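Local coordinates for possible flavin reductase (Haemophilus somnus 129PT, PDB 2R0X), which probably binds FMN and reduces flavins with NADPH, at residues Lys64-Met69 and Thr121-Val126. Sequence-based numbering, arbitrary orientation. Where two conformers were deposited one is given.
With EDO (1,2-ethanediol), chain J.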
# COMPACT_ATOMS: atom_id res chain seq x y z
N LYS A 64 9.53 -13.73 15.59
CA LYS A 64 9.65 -15.06 16.22
C LYS A 64 8.77 -16.07 15.46
O LYS A 64 9.20 -17.18 15.12
CB LYS A 64 9.18 -15.01 17.68
CG LYS A 64 9.02 -16.37 18.35
N ASN A 65 7.51 -15.69 15.20
CA ASN A 65 6.54 -16.65 14.63
C ASN A 65 6.66 -16.88 13.15
O ASN A 65 6.43 -17.97 12.64
CB ASN A 65 5.11 -16.21 14.89
CG ASN A 65 4.81 -16.11 16.33
OD1 ASN A 65 5.57 -16.62 17.16
ND2 ASN A 65 3.69 -15.48 16.66
N ARG A 66 6.96 -15.81 12.45
CA ARG A 66 7.10 -15.88 11.00
C ARG A 66 5.85 -16.25 10.21
O ARG A 66 5.93 -16.71 9.06
CB ARG A 66 8.31 -16.71 10.63
CG ARG A 66 9.60 -16.06 11.12
CD ARG A 66 9.92 -14.71 10.47
NE ARG A 66 10.22 -14.86 9.06
CZ ARG A 66 11.43 -15.09 8.58
NH1 ARG A 66 12.50 -15.13 9.36
NH2 ARG A 66 11.57 -15.30 7.29
N VAL A 67 4.70 -15.93 10.80
CA VAL A 67 3.42 -16.00 10.12
C VAL A 67 2.61 -14.80 10.55
O VAL A 67 2.85 -14.25 11.64
CB VAL A 67 2.66 -17.31 10.47
CG1 VAL A 67 3.38 -18.54 9.84
CG2 VAL A 67 2.47 -17.49 11.96
N LEU A 68 1.67 -14.37 9.71
CA LEU A 68 0.76 -13.30 10.09
C LEU A 68 -0.52 -13.48 9.29
O LEU A 68 -0.55 -14.10 8.25
CB LEU A 68 1.38 -11.92 9.89
CG LEU A 68 1.83 -11.46 8.52
CD1 LEU A 68 0.67 -11.06 7.63
CD2 LEU A 68 2.75 -10.26 8.68
N MSE A 69 -1.56 -12.83 9.80
CA MSE A 69 -2.85 -12.69 9.12
C MSE A 69 -3.10 -11.22 8.85
O MSE A 69 -3.00 -10.41 9.78
CB MSE A 69 -3.94 -13.22 10.04
CG MSE A 69 -5.35 -13.13 9.47
SE MSE A 69 -5.88 -14.50 8.23
CE MSE A 69 -5.74 -15.95 9.53
N THR A 121 8.00 -14.74 4.53
CA THR A 121 9.01 -15.42 3.81
C THR A 121 10.37 -14.77 4.03
O THR A 121 11.38 -15.45 4.22
CB THR A 121 8.59 -15.43 2.37
OG1 THR A 121 7.20 -15.88 2.31
CG2 THR A 121 9.52 -16.33 1.58
N GLU A 122 10.41 -13.44 4.02
CA GLU A 122 11.64 -12.70 4.24
C GLU A 122 11.30 -11.33 4.85
O GLU A 122 10.16 -10.84 4.78
CB GLU A 122 12.48 -12.64 2.97
CG GLU A 122 11.93 -11.78 1.94
CD GLU A 122 12.80 -11.59 0.70
OE1 GLU A 122 13.93 -12.11 0.64
OE2 GLU A 122 12.34 -10.90 -0.21
N ILE A 123 12.32 -10.76 5.47
CA ILE A 123 12.24 -9.49 6.16
C ILE A 123 13.35 -8.61 5.64
O ILE A 123 14.50 -9.04 5.60
CB ILE A 123 12.32 -9.68 7.69
CG1 ILE A 123 11.20 -10.60 8.21
CG2 ILE A 123 12.32 -8.35 8.43
CD1 ILE A 123 11.22 -10.91 9.72
N LYS A 124 12.99 -7.39 5.24
CA LYS A 124 13.97 -6.39 4.81
C LYS A 124 13.95 -5.21 5.77
O LYS A 124 12.90 -4.74 6.14
CB LYS A 124 13.69 -5.95 3.38
CG LYS A 124 13.70 -7.07 2.33
CD LYS A 124 15.06 -7.77 2.15
CE LYS A 124 15.05 -8.79 1.03
NZ LYS A 124 16.37 -9.44 0.97
N HIS A 125 15.12 -4.72 6.14
CA HIS A 125 15.20 -3.60 7.04
C HIS A 125 15.24 -2.27 6.28
O HIS A 125 16.05 -2.10 5.38
CB HIS A 125 16.46 -3.70 7.91
CG HIS A 125 16.58 -4.96 8.69
ND1 HIS A 125 15.58 -5.44 9.50
CD2 HIS A 125 17.61 -5.85 8.81
CE1 HIS A 125 15.97 -6.57 10.08
NE2 HIS A 125 17.20 -6.83 9.69
N VAL A 126 14.38 -1.33 6.70
CA VAL A 126 14.37 0.01 6.16
C VAL A 126 14.34 1.02 7.32
O VAL A 126 13.32 1.64 7.63
CB VAL A 126 13.17 0.25 5.20
CG1 VAL A 126 13.32 1.62 4.46
CG2 VAL A 126 13.09 -0.87 4.17
C1 EDO J . 18.95 -10.24 10.51
O1 EDO J . 18.87 -8.86 10.87
C2 EDO J . 18.70 -10.35 9.04
O2 EDO J . 17.35 -9.98 8.78
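Arg-66 reaches over to the edge of the strand at Thr-121 to Ile-123 and is the one residue of 64-69 that touches 121-126. Its side chain is not extended. CG lies beside the backbone N, and the chain bends again at chi2 (-65°) and chi3 (-66°), which brings the edge of the guanidinium to the backbone of strand 114-126. NH2 carries the polar approach. It lies 3.1 Å from the carbonyl O of Thr-121, which sits at the guanidinium edge and in its plane. The same NH2 hydrogen-bonds the carbonyl O of Ile-120, one residue earlier. One guanidinium nitrogen thus faces two successive carbonyls.

Ile-123 supplies the apolar half. Its CB points toward 64-69, and CG1 and CD1 run out in an extended line (chi2 178°). The CD1 methyl lies over one guanidinium face, 4.1 Å from Arg-66 NE. It is equally close, at 4.1 Å, to Arg-66 CD.

At the far end of the strand, a 1,2-ethanediol O1 hydrogen-bonds His-125 NE2 (2.9 Å). Asp-130 holds the ring's ND1.

Arg-66 follows helix 59-65 with positive phi and leads into strand 67-72, which pairs antiparallel with strand 114-126. A classic beta bulge lies at Thr-121 and Glu-122, which share Ile-133 of strand 129-141 as their backbone partner. The arrangement is a helix-to-strand junction packed against the neighbouring strand in a split barrel-like fold, consistent with the flavin reductase family.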